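Local coordinates for protein heme oxygenase (Leptospira interrogans, PDB 5KZL) that catalyses the oxygen-dependent opening of the heme ring that, in the heme oxygenase family, yields biliverdin, carbon monoxide and iron, at residues 12-17 against 128-133; 16-21 against 200-205. The protein carries 1 engineered substitution. All blocks are in the same frame, centred on the assembly; numbering follows the deposited sequence.

Contact 1. Residues 12-17 against 128-133. With HEM (protoporphyrin IX containing Fe), chain B.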
ATOM      1  N   THR A  12     -13.965  11.702  -1.677  1.00  9.69           N
ATOM      2  CA  THR A  12     -14.723  11.589  -2.936  1.00  9.07           C
ATOM      3  C   THR A  12     -13.813  11.941  -4.147  1.00 10.93           C
ATOM      4  O   THR A  12     -13.838  11.240  -5.156  1.00 10.41           O
ATOM      5  CB  THR A  12     -15.986  12.467  -2.831  1.00 14.43           C
ATOM      6  OG1 THR A  12     -16.837  11.900  -1.828  1.00 12.61           O
ATOM      7  CG2 THR A  12     -16.757  12.580  -4.142  1.00 12.73           C
ATOM      8  N   ILE A  13     -13.027  13.025  -4.032  1.00  8.47           N
ATOM      9  CA  ILE A  13     -12.090  13.488  -5.078  1.00  9.44           C
ATOM     10  C   ILE A  13     -11.118  12.365  -5.457  1.00 13.63           C
ATOM     11  O   ILE A  13     -10.884  12.104  -6.641  1.00 12.65           O
ATOM     12  CB  ILE A  13     -11.356  14.794  -4.635  1.00 12.92           C
ATOM     13  CG1 ILE A  13     -12.297  16.008  -4.767  1.00 13.49           C
ATOM     14  CG2 ILE A  13     -10.057  15.026  -5.446  1.00 14.02           C
ATOM     15  CD1 ILE A  13     -11.901  17.201  -3.937  1.00 18.94           C
ATOM     16  N   LEU A  14     -10.554  11.704  -4.439  1.00 10.88           N
ATOM     17  CA  LEU A  14      -9.616  10.609  -4.643  1.00  9.48           C
ATOM     18  C   LEU A  14     -10.301   9.388  -5.228  1.00 12.01           C
ATOM     19  O   LEU A  14      -9.762   8.799  -6.148  1.00 12.05           O
ATOM     20  CB  LEU A  14      -8.886  10.260  -3.331  1.00  9.16           C
ATOM     21  CG  LEU A  14      -8.001  11.361  -2.750  1.00 13.00           C
ATOM     22  CD1 LEU A  14      -7.314  10.894  -1.450  1.00 13.02           C
ATOM     23  CD2 LEU A  14      -6.964  11.819  -3.764  1.00 17.12           C
ATOM     24  N   ARG A  15     -11.500   9.022  -4.728  1.00  7.92           N
ATOM     25  CA  ARG A  15     -12.231   7.857  -5.245  1.00  7.24           C
ATOM     26  C   ARG A  15     -12.601   8.038  -6.731  1.00 11.78           C
ATOM     27  O   ARG A  15     -12.319   7.159  -7.555  1.00 12.76           O
ATOM     28  CB  ARG A  15     -13.483   7.591  -4.380  1.00  4.49           C
ATOM     29  CG  ARG A  15     -14.391   6.490  -4.904  1.00  4.56           C
ATOM     30  CD  ARG A  15     -15.561   6.220  -3.980  1.00 12.10           C
ATOM     31  NE  ARG A  15     -15.132   5.504  -2.777  1.00 14.82           N
ATOM     32  CZ  ARG A  15     -15.937   5.167  -1.775  1.00 23.53           C
ATOM     33  NH1 ARG A  15     -15.460   4.507  -0.726  1.00 13.53           N
ATOM     34  NH2 ARG A  15     -17.220   5.508  -1.802  1.00 15.16           N
ATOM     35  N   GLU A  16     -13.255   9.164  -7.057  1.00  9.75           N
ATOM     36  CA  GLU A  16     -13.683   9.476  -8.422  1.00 10.31           C
ATOM     37  C   GLU A  16     -12.487   9.734  -9.336  1.00 16.21           C
ATOM     38  O   GLU A  16     -12.487   9.275 -10.477  1.00 18.05           O
ATOM     39  CB  GLU A  16     -14.644  10.672  -8.435  1.00 11.21           C
ATOM     40  CG  GLU A  16     -15.970  10.395  -7.725  1.00 12.77           C
ATOM     41  CD  GLU A  16     -16.904  11.590  -7.575  1.00 29.23           C
ATOM     42  OE1 GLU A  16     -16.447  12.747  -7.724  1.00 20.68           O
ATOM     43  OE2 GLU A  16     -18.092  11.366  -7.251  1.00 25.33           O
ATOM     44  N   GLY A  17     -11.484  10.451  -8.834  1.00 11.57           N
ATOM     45  CA  GLY A  17     -10.302  10.790  -9.620  1.00 10.67           C
ATOM     46  C   GLY A  17      -9.341   9.656  -9.929  1.00 14.67           C
ATOM     47  O   GLY A  17      -8.521   9.795 -10.839  1.00 15.37           O
ATOM     48  N   HIS A 128      -0.143   8.647  -0.563  1.00  5.91           N
ATOM     49  CA  HIS A 128       0.540   7.384  -0.344  1.00  4.88           C
ATOM     50  C   HIS A 128      -0.233   6.505   0.645  1.00  8.90           C
ATOM     51  O   HIS A 128      -0.469   5.326   0.361  1.00  8.06           O
ATOM     52  CB  HIS A 128       1.977   7.685   0.087  1.00  5.39           C
ATOM     53  CG  HIS A 128       2.815   8.195  -1.052  1.00  7.72           C
ATOM     54  ND1 HIS A 128       3.684   7.370  -1.731  1.00  9.47           N
ATOM     55  CD2 HIS A 128       2.827   9.418  -1.641  1.00  8.56           C
ATOM     56  CE1 HIS A 128       4.248   8.119  -2.666  1.00  7.86           C
ATOM     57  NE2 HIS A 128       3.749   9.355  -2.669  1.00  7.90           N
ATOM     58  N   SER A 129      -0.662   7.100   1.779  1.00  4.87           N
ATOM     59  CA  SER A 129      -1.527   6.467   2.771  1.00  4.40           C
ATOM     60  C   SER A 129      -2.844   5.991   2.079  1.00  7.35           C
ATOM     61  O   SER A 129      -3.183   4.818   2.174  1.00  5.78           O
ATOM     62  CB  SER A 129      -1.849   7.455   3.885  1.00  7.23           C
ATOM     63  OG  SER A 129      -2.886   6.909   4.677  1.00  9.05           O
ATOM     64  N   TYR A 130      -3.537   6.876   1.341  1.00  5.28           N
ATOM     65  CA  TYR A 130      -4.772   6.519   0.626  1.00  4.92           C
ATOM     66  C   TYR A 130      -4.595   5.335  -0.338  1.00  7.54           C
ATOM     67  O   TYR A 130      -5.304   4.332  -0.221  1.00  7.63           O
ATOM     68  CB  TYR A 130      -5.367   7.748  -0.128  1.00  6.36           C
ATOM     69  CG  TYR A 130      -6.483   7.377  -1.094  1.00  7.88           C
ATOM     70  CD1 TYR A 130      -7.780   7.147  -0.640  1.00  9.75           C
ATOM     71  CD2 TYR A 130      -6.237   7.245  -2.460  1.00  8.94           C
ATOM     72  CE1 TYR A 130      -8.803   6.775  -1.523  1.00  7.33           C
ATOM     73  CE2 TYR A 130      -7.243   6.836  -3.343  1.00  9.34           C
ATOM     74  CZ  TYR A 130      -8.535   6.650  -2.877  1.00 14.75           C
ATOM     75  OH  TYR A 130      -9.526   6.252  -3.751  1.00 13.39           O
ATOM     76  N   VAL A 131      -3.699   5.477  -1.321  1.00  4.85           N
ATOM     77  CA  VAL A 131      -3.519   4.488  -2.382  1.00  4.17           C
ATOM     78  C   VAL A 131      -3.149   3.141  -1.817  1.00  6.31           C
ATOM     79  O   VAL A 131      -3.810   2.167  -2.140  1.00  7.08           O
ATOM     80  CB  VAL A 131      -2.556   4.948  -3.512  1.00  6.57           C
ATOM     81  CG1 VAL A 131      -2.393   3.852  -4.553  1.00  5.71           C
ATOM     82  CG2 VAL A 131      -3.070   6.222  -4.174  1.00  6.05           C
ATOM     83  N   ARG A 132      -2.123   3.085  -0.967  1.00  4.52           N
ATOM     84  CA  ARG A 132      -1.735   1.818  -0.355  1.00  4.09           C
ATOM     85  C   ARG A 132      -2.660   1.380   0.823  1.00  7.30           C
ATOM     86  O   ARG A 132      -3.291   0.338   0.702  1.00  6.19           O
ATOM     87  CB  ARG A 132      -0.236   1.804   0.054  1.00  4.28           C
ATOM     88  CG  ARG A 132       0.760   1.654  -1.138  1.00  5.37           C
ATOM     89  CD  ARG A 132       0.451   0.575  -2.213  1.00 11.11           C
ATOM     90  NE  ARG A 132       0.017  -0.716  -1.656  1.00 10.31           N
ATOM     91  CZ  ARG A 132      -0.423  -1.765  -2.349  1.00 15.15           C
ATOM     92  NH1 ARG A 132      -0.453  -1.733  -3.682  1.00  7.84           N
ATOM     93  NH2 ARG A 132      -0.852  -2.851  -1.717  1.00  5.63           N
ATOM     94  N   TYR A 133      -2.724   2.118   1.950  1.00  5.04           N
ATOM     95  CA  TYR A 133      -3.496   1.619   3.112  1.00  5.37           C
ATOM     96  C   TYR A 133      -4.976   1.497   2.917  1.00  9.02           C
ATOM     97  O   TYR A 133      -5.539   0.494   3.359  1.00  7.59           O
ATOM     98  CB  TYR A 133      -3.250   2.448   4.361  1.00  6.49           C
ATOM     99  CG  TYR A 133      -1.819   2.489   4.836  1.00  8.08           C
ATOM    100  CD1 TYR A 133      -1.050   1.323   4.913  1.00  8.86           C
ATOM    101  CD2 TYR A 133      -1.260   3.671   5.302  1.00  9.33           C
ATOM    102  CE1 TYR A 133       0.261   1.355   5.391  1.00 10.34           C
ATOM    103  CE2 TYR A 133       0.042   3.713   5.796  1.00  9.66           C
ATOM    104  CZ  TYR A 133       0.796   2.554   5.839  1.00 14.09           C
ATOM    105  OH  TYR A 133       2.081   2.623   6.300  1.00 12.57           O
TER
HETATM  106  CHA HEM B 301     -10.639  -0.386  -3.233  0.50  7.70           C
HETATM  107  CHB HEM B 301      -6.094   0.542  -4.215  0.50  7.40           C
HETATM  108  CHC HEM B 301      -5.862  -3.613  -6.568  0.50  7.47           C
HETATM  109  CHD HEM B 301     -10.013  -4.836  -4.806  0.50  7.82           C
HETATM  110  C1A HEM B 301      -9.426   0.206  -3.295  0.50  7.25           C
HETATM  111  C2A HEM B 301      -9.162   1.527  -2.803  0.50  7.66           C
HETATM  112  C3A HEM B 301      -7.893   1.788  -3.108  0.50  7.59           C
HETATM  113  C4A HEM B 301      -7.364   0.666  -3.744  0.50  7.05           C
HETATM  114  CMA HEM B 301      -7.130   3.013  -2.789  0.50  8.90           C
HETATM  115  CAA HEM B 301     -10.112   2.449  -2.081  0.50  9.05           C
HETATM  116  CBA HEM B 301     -11.085   3.181  -3.032  0.50 10.37           C
HETATM  117  CGA HEM B 301     -11.869   4.177  -2.284  0.50 11.54           C
HETATM  118  O1A HEM B 301     -11.786   5.337  -2.548  0.50 12.80           O
HETATM  119  O2A HEM B 301     -12.592   3.780  -1.385  0.50 12.46           O
HETATM  120  C1B HEM B 301      -5.616  -0.511  -4.976  0.50  6.98           C
HETATM  121  C2B HEM B 301      -4.301  -0.529  -5.598  0.50  7.10           C
HETATM  122  C3B HEM B 301      -4.262  -1.705  -6.255  0.50  7.33           C
HETATM  123  C4B HEM B 301      -5.550  -2.380  -6.036  0.50  6.92           C
HETATM  124  CMB HEM B 301      -3.212   0.484  -5.503  0.50  8.75           C
HETATM  125  CAB HEM B 301      -3.244  -2.273  -7.046  0.50  8.42           C
HETATM  126  CBB HEM B 301      -2.349  -1.491  -7.374  0.50 15.73           C
HETATM  127  C1C HEM B 301      -6.885  -4.410  -6.200  0.50  6.81           C
HETATM  128  C2C HEM B 301      -6.979  -5.816  -6.401  0.50  7.42           C
HETATM  129  C3C HEM B 301      -8.173  -6.151  -5.880  0.50  7.49           C
HETATM  130  C4C HEM B 301      -8.781  -4.964  -5.336  0.50  7.13           C
HETATM  131  CMC HEM B 301      -5.940  -6.724  -7.058  0.50  8.85           C
HETATM  132  CAC HEM B 301      -8.706  -7.494  -5.878  0.50  8.40           C
HETATM  133  CBC HEM B 301      -9.617  -7.825  -5.058  0.50 10.37           C
HETATM  134  C1D HEM B 301     -10.572  -3.672  -4.319  0.50  7.39           C
HETATM  135  C2D HEM B 301     -11.965  -3.596  -3.810  0.50  7.80           C
HETATM  136  C3D HEM B 301     -12.115  -2.380  -3.349  0.50  7.86           C
HETATM  137  C4D HEM B 301     -10.838  -1.693  -3.590  0.50  7.35           C
HETATM  138  CMD HEM B 301     -12.957  -4.705  -3.761  0.50  9.42           C
HETATM  139  CAD HEM B 301     -13.380  -1.817  -2.762  0.50  8.90           C
HETATM  140  CBD HEM B 301     -13.663  -2.278  -1.381  0.50  9.98           C
HETATM  141  CGD HEM B 301     -14.911  -1.688  -0.808  0.50 11.10           C
HETATM  142  O1D HEM B 301     -15.413  -0.740  -1.280  0.50 11.65           O
HETATM  143  O2D HEM B 301     -15.367  -2.209   0.164  0.50 12.02           O
HETATM  144  NA  HEM B 301      -8.304  -0.232  -3.876  0.50  7.11           N
HETATM  145  NB  HEM B 301      -6.232  -1.585  -5.332  0.50  6.63           N
HETATM  146  NC  HEM B 301      -7.965  -3.978  -5.590  0.50  6.87           N
HETATM  147  ND  HEM B 301      -9.968  -2.516  -4.149  0.50  7.03           N
HETATM  148 FE   HEM B 301      -8.169  -2.076  -4.738  0.50  6.93          FE
HETATM  149  O   HOH W   1      -7.348  -3.029  -2.838  1.00 13.57           O
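Leu14 and Tyr130 reach each other from facing helices: Tyr130 CG lies opposite its backbone N (chi1 169°), which extends the ring toward helix 10-17, and Leu14 CG sits beside its own backbone N (chi1 -63°), with the side chain over that ring. The leucine and the phenol run antiparallel past one another. Leu14 CB makes a CH-pi contact, 3.8 Å from the centroid of the Tyr130 ring and nearly above it, while Leu14 CD1 rests 3.6 Å from Tyr130 CG, at the root of the ring. The heme methyl CMA lies over the opposite face, toward its rim, leaving the ring with leucine on one side and cofactor on the other. Its orientation is fixed further at the edge, where Tyr130 OH donates a hydrogen bond of 2.7 Å to heme O1A, which lies in the ring plane. Arg15, extended until a bend at chi3 (-74°), meets the same propionate with the edge of its guanidinium: Arg15 NH1 binds heme O2A at 3.0 Å, and NE adds weak, long bonds to both oxygens. One carboxylate is thus gripped from both helices, an illustration of how a pocket can hold a heme propionate with a guanidinium and a phenol from different helices. The positive group would be expected to stabilise the propionate's negative charge. Around this site, helix 188-210 packs Ser198 against Leu14 and Val131, and helix 41-64 packs against helix 125-151 through Phe51 on Arg132 and Met58 on Tyr133.

Contact 2. Residues 16-21 against 200-205. With HEM (protoporphyrin IX containing Fe), chain B.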
ATOM      1  N   GLU A  16     -13.255   9.164  -7.057  1.00  9.75           N
ATOM      2  CA  GLU A  16     -13.683   9.476  -8.422  1.00 10.31           C
ATOM      3  C   GLU A  16     -12.487   9.734  -9.336  1.00 16.21           C
ATOM      4  O   GLU A  16     -12.487   9.275 -10.477  1.00 18.05           O
ATOM      5  CB  GLU A  16     -14.644  10.672  -8.435  1.00 11.21           C
ATOM      6  CG  GLU A  16     -15.970  10.395  -7.725  1.00 12.77           C
ATOM      7  CD  GLU A  16     -16.904  11.590  -7.575  1.00 29.23           C
ATOM      8  OE1 GLU A  16     -16.447  12.747  -7.724  1.00 20.68           O
ATOM      9  OE2 GLU A  16     -18.092  11.366  -7.251  1.00 25.33           O
ATOM     10  N   GLY A  17     -11.484  10.451  -8.834  1.00 11.57           N
ATOM     11  CA  GLY A  17     -10.302  10.790  -9.620  1.00 10.67           C
ATOM     12  C   GLY A  17      -9.341   9.656  -9.929  1.00 14.67           C
ATOM     13  O   GLY A  17      -8.521   9.795 -10.839  1.00 15.37           O
ATOM     14  N   THR A  18      -9.387   8.533  -9.177  1.00 11.04           N
ATOM     15  CA  THR A  18      -8.415   7.458  -9.432  1.00 10.91           C
ATOM     16  C   THR A  18      -9.055   6.134  -9.892  1.00 17.29           C
ATOM     17  O   THR A  18      -8.360   5.120  -9.945  1.00 16.14           O
ATOM     18  CB  THR A  18      -7.464   7.239  -8.230  1.00 16.92           C
ATOM     19  OG1 THR A  18      -8.203   6.772  -7.099  1.00 15.04           O
ATOM     20  CG2 THR A  18      -6.632   8.471  -7.893  1.00 14.61           C
ATOM     21  N   SER A  19     -10.356   6.157 -10.274  1.00 17.01           N
ATOM     22  CA  SER A  19     -11.081   4.968 -10.747  1.00 17.87           C
ATOM     23  C   SER A  19     -10.400   4.306 -11.949  1.00 22.11           C
ATOM     24  O   SER A  19     -10.297   3.083 -11.980  1.00 22.09           O
ATOM     25  CB  SER A  19     -12.523   5.327 -11.087  1.00 22.77           C
ATOM     26  OG  SER A  19     -12.565   6.413 -11.999  1.00 32.44           O
ATOM     27  N   GLU A  20      -9.906   5.102 -12.922  1.00 17.87           N
ATOM     28  CA  GLU A  20      -9.228   4.535 -14.097  1.00 18.33           C
ATOM     29  C   GLU A  20      -7.848   3.952 -13.780  1.00 21.08           C
ATOM     30  O   GLU A  20      -7.480   2.927 -14.352  1.00 19.99           O
ATOM     31  CB  GLU A  20      -9.149   5.561 -15.243  1.00 19.92           C
ATOM     32  CG  GLU A  20     -10.503   5.828 -15.888  1.00 33.33           C
ATOM     33  CD  GLU A  20     -10.665   7.132 -16.647  1.00 61.90           C
ATOM     34  OE1 GLU A  20      -9.667   7.636 -17.213  1.00 50.46           O
ATOM     35  OE2 GLU A  20     -11.812   7.632 -16.702  1.00 62.62           O
ATOM     36  N   GLU A  21      -7.087   4.600 -12.863  1.00 16.99           N
ATOM     37  CA  GLU A  21      -5.741   4.190 -12.462  1.00 16.62           C
ATOM     38  C   GLU A  21      -5.768   2.842 -11.748  1.00 21.41           C
ATOM     39  O   GLU A  21      -4.838   2.046 -11.922  1.00 22.01           O
ATOM     40  CB  GLU A  21      -5.073   5.268 -11.572  1.00 17.45           C
ATOM     41  CG  GLU A  21      -4.637   6.535 -12.298  1.00 16.67           C
ATOM     42  CD  GLU A  21      -5.715   7.511 -12.732  1.00 22.11           C
ATOM     43  OE1 GLU A  21      -6.882   7.351 -12.311  1.00 19.10           O
ATOM     44  OE2 GLU A  21      -5.402   8.418 -13.533  1.00 23.19           O
ATOM     45  N   GLN A 200       0.185   9.262  -9.381  1.00  8.48           N
ATOM     46  CA  GLN A 200       1.605   8.916  -9.470  1.00  9.64           C
ATOM     47  C   GLN A 200       1.867   7.628  -8.688  1.00 10.22           C
ATOM     48  O   GLN A 200       2.589   6.749  -9.173  1.00  9.54           O
ATOM     49  CB  GLN A 200       2.461  10.050  -8.867  1.00 11.85           C
ATOM     50  CG  GLN A 200       3.207  10.906  -9.868  1.00 34.53           C
ATOM     51  CD  GLN A 200       4.101  10.103 -10.765  1.00 38.94           C
ATOM     52  OE1 GLN A 200       5.174   9.598 -10.389  1.00 39.47           O
ATOM     53  NE2 GLN A 200       3.632   9.936 -11.959  1.00 14.83           N
ATOM     54  N   VAL A 201       1.261   7.505  -7.503  1.00  7.80           N
ATOM     55  CA  VAL A 201       1.415   6.303  -6.656  1.00  6.71           C
ATOM     56  C   VAL A 201       0.863   5.091  -7.407  1.00  9.48           C
ATOM     57  O   VAL A 201       1.544   4.066  -7.434  1.00  7.12           O
ATOM     58  CB  VAL A 201       0.795   6.431  -5.232  1.00 10.72           C
ATOM     59  CG1 VAL A 201       1.068   5.179  -4.398  1.00  9.61           C
ATOM     60  CG2 VAL A 201       1.329   7.658  -4.508  1.00 10.38           C
ATOM     61  N   PHE A 202      -0.338   5.201  -8.031  1.00  7.56           N
ATOM     62  CA  PHE A 202      -0.879   4.073  -8.803  1.00  6.34           C
ATOM     63  C   PHE A 202       0.116   3.668  -9.885  1.00 11.41           C
ATOM     64  O   PHE A 202       0.366   2.477 -10.061  1.00  8.43           O
ATOM     65  CB  PHE A 202      -2.255   4.382  -9.440  1.00  7.69           C
ATOM     66  CG  PHE A 202      -3.434   4.078  -8.542  1.00  8.36           C
ATOM     67  CD1 PHE A 202      -3.903   2.774  -8.393  1.00 10.81           C
ATOM     68  CD2 PHE A 202      -4.093   5.099  -7.865  1.00 10.75           C
ATOM     69  CE1 PHE A 202      -4.986   2.496  -7.541  1.00 11.54           C
ATOM     70  CE2 PHE A 202      -5.174   4.824  -7.025  1.00 12.61           C
ATOM     71  CZ  PHE A 202      -5.606   3.529  -6.850  1.00 10.59           C
ATOM     72  N   LEU A 203       0.727   4.667 -10.567  1.00  8.57           N
ATOM     73  CA  LEU A 203       1.717   4.384 -11.617  1.00  9.08           C
ATOM     74  C   LEU A 203       2.951   3.667 -11.054  1.00 10.47           C
ATOM     75  O   LEU A 203       3.482   2.745 -11.702  1.00  9.88           O
ATOM     76  CB  LEU A 203       2.145   5.694 -12.295  1.00 11.25           C
ATOM     77  CG  LEU A 203       2.854   5.508 -13.642  1.00 19.34           C
ATOM     78  CD1 LEU A 203       1.838   5.102 -14.764  1.00 21.62           C
ATOM     79  CD2 LEU A 203       3.603   6.771 -14.034  1.00 23.28           C
ATOM     80  N   LEU A 204       3.392   4.070  -9.842  1.00  7.66           N
ATOM     81  CA  LEU A 204       4.579   3.448  -9.223  1.00  7.56           C
ATOM     82  C   LEU A 204       4.286   1.997  -8.852  1.00 10.04           C
ATOM     83  O   LEU A 204       5.155   1.150  -9.028  1.00  9.27           O
ATOM     84  CB  LEU A 204       5.085   4.256  -8.028  1.00  7.78           C
ATOM     85  CG  LEU A 204       5.756   5.621  -8.394  1.00  9.59           C
ATOM     86  CD1 LEU A 204       5.771   6.551  -7.192  1.00  9.37           C
ATOM     87  CD2 LEU A 204       7.172   5.424  -8.859  1.00 11.54           C
ATOM     88  N   ASN A 205       3.033   1.707  -8.449  1.00  5.78           N
ATOM     89  CA  ASN A 205       2.602   0.330  -8.174  1.00  6.17           C
ATOM     90  C   ASN A 205       2.558  -0.488  -9.454  1.00  9.16           C
ATOM     91  O   ASN A 205       3.010  -1.626  -9.446  1.00  7.77           O
ATOM     92  CB  ASN A 205       1.246   0.314  -7.460  1.00  6.96           C
ATOM     93  CG  ASN A 205       1.436   0.536  -5.990  1.00 14.05           C
ATOM     94  OD1 ASN A 205       1.674  -0.413  -5.244  1.00 10.75           O
ATOM     95  ND2 ASN A 205       1.546   1.800  -5.573  1.00  5.84           N
TER
HETATM   96  CHA HEM B 301     -10.639  -0.386  -3.233  0.50  7.70           C
HETATM   97  CHB HEM B 301      -6.094   0.542  -4.215  0.50  7.40           C
HETATM   98  CHC HEM B 301      -5.862  -3.613  -6.568  0.50  7.47           C
HETATM   99  CHD HEM B 301     -10.013  -4.836  -4.806  0.50  7.82           C
HETATM  100  C1A HEM B 301      -9.426   0.206  -3.295  0.50  7.25           C
HETATM  101  C2A HEM B 301      -9.162   1.527  -2.803  0.50  7.66           C
HETATM  102  C3A HEM B 301      -7.893   1.788  -3.108  0.50  7.59           C
HETATM  103  C4A HEM B 301      -7.364   0.666  -3.744  0.50  7.05           C
HETATM  104  CMA HEM B 301      -7.130   3.013  -2.789  0.50  8.90           C
HETATM  105  CAA HEM B 301     -10.112   2.449  -2.081  0.50  9.05           C
HETATM  106  CBA HEM B 301     -11.085   3.181  -3.032  0.50 10.37           C
HETATM  107  CGA HEM B 301     -11.869   4.177  -2.284  0.50 11.54           C
HETATM  108  O1A HEM B 301     -11.786   5.337  -2.548  0.50 12.80           O
HETATM  109  O2A HEM B 301     -12.592   3.780  -1.385  0.50 12.46           O
HETATM  110  C1B HEM B 301      -5.616  -0.511  -4.976  0.50  6.98           C
HETATM  111  C2B HEM B 301      -4.301  -0.529  -5.598  0.50  7.10           C
HETATM  112  C3B HEM B 301      -4.262  -1.705  -6.255  0.50  7.33           C
HETATM  113  C4B HEM B 301      -5.550  -2.380  -6.036  0.50  6.92           C
HETATM  114  CMB HEM B 301      -3.212   0.484  -5.503  0.50  8.75           C
HETATM  115  CAB HEM B 301      -3.244  -2.273  -7.046  0.50  8.42           C
HETATM  116  CBB HEM B 301      -2.349  -1.491  -7.374  0.50 15.73           C
HETATM  117  C1C HEM B 301      -6.885  -4.410  -6.200  0.50  6.81           C
HETATM  118  C2C HEM B 301      -6.979  -5.816  -6.401  0.50  7.42           C
HETATM  119  C3C HEM B 301      -8.173  -6.151  -5.880  0.50  7.49           C
HETATM  120  C4C HEM B 301      -8.781  -4.964  -5.336  0.50  7.13           C
HETATM  121  CMC HEM B 301      -5.940  -6.724  -7.058  0.50  8.85           C
HETATM  122  CAC HEM B 301      -8.706  -7.494  -5.878  0.50  8.40           C
HETATM  123  CBC HEM B 301      -9.617  -7.825  -5.058  0.50 10.37           C
HETATM  124  C1D HEM B 301     -10.572  -3.672  -4.319  0.50  7.39           C
HETATM  125  C2D HEM B 301     -11.965  -3.596  -3.810  0.50  7.80           C
HETATM  126  C3D HEM B 301     -12.115  -2.380  -3.349  0.50  7.86           C
HETATM  127  C4D HEM B 301     -10.838  -1.693  -3.590  0.50  7.35           C
HETATM  128  CMD HEM B 301     -12.957  -4.705  -3.761  0.50  9.42           C
HETATM  129  CAD HEM B 301     -13.380  -1.817  -2.762  0.50  8.90           C
HETATM  130  CBD HEM B 301     -13.663  -2.278  -1.381  0.50  9.98           C
HETATM  131  CGD HEM B 301     -14.911  -1.688  -0.808  0.50 11.10           C
HETATM  132  O1D HEM B 301     -15.413  -0.740  -1.280  0.50 11.65           O
HETATM  133  O2D HEM B 301     -15.367  -2.209   0.164  0.50 12.02           O
HETATM  134  NA  HEM B 301      -8.304  -0.232  -3.876  0.50  7.11           N
HETATM  135  NB  HEM B 301      -6.232  -1.585  -5.332  0.50  6.63           N
HETATM  136  NC  HEM B 301      -7.965  -3.978  -5.590  0.50  6.87           N
HETATM  137  ND  HEM B 301      -9.968  -2.516  -4.149  0.50  7.03           N
HETATM  138 FE   HEM B 301      -8.169  -2.076  -4.738  0.50  6.93          FE
HETATM  139  O   HOH W   1      -7.348  -3.029  -2.838  1.00 13.57           O
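This is a buried, largely apolar contact on the heme pocket wall of the all-helical heme oxygenase fold, where the turn joining helices 10-17 and 19-24 meets helix 188-210. Phe202 is wedged between that turn and the cofactor. Thr18, at which the backbone departs from the helical angles of helix 10-17, runs roughly perpendicular to the Phe202 side chain and brings CB to 3.5 Å from Phe202 CE2. Its OG1 occupies the crowded position between backbone N and carbonyl carbon (chi1 65°); there it also lies against the ring, 3.6 Å from Phe202 CE2, while being hydrogen-bonded to Leu14 O in the preceding helix. Glu21 contributes its aliphatic root: Glu21 CB lies 3.6 Å from Phe202 CB, and the bend at chi2 (74°) leads the carboxylate away to a salt bridge with Lys199. That lysine also binds Gly17 O, tying the turn to helix 188-210 beside the apolar patch. Farther along the same helix, Asn205 adds to the pocket wall, with its CB 4.0 Å from heme CBB. On the cofactor side, Phe202 CE1 packs 3.4 Å from the heme methyl CMB.

Contact 1 and contact 2 are both largely buried, their centres about 8 Å apart, and both begin on helix 10-17. Contact 1 combines apolar packing with charge, and its one exposed participant, Arg15, lies at the propionate side of the heme. Contact 2 meets the heme at methyl CMB, through carbon alone, and the one charged group among its touching residues, Glu21, pairs with Lys199 just before segment 200-205. Their second segments, 128-133 and 200-205, belong to different helices that also meet directly: Val131 CG1 packs 3.7 Å from Val201 CG1, and Arg132 NH1 probably hydrogen-bonds Asn205 OD1 at 3.0 Å. Residues on helices 10-17, 125-151 and 188-210 all touch the one heme.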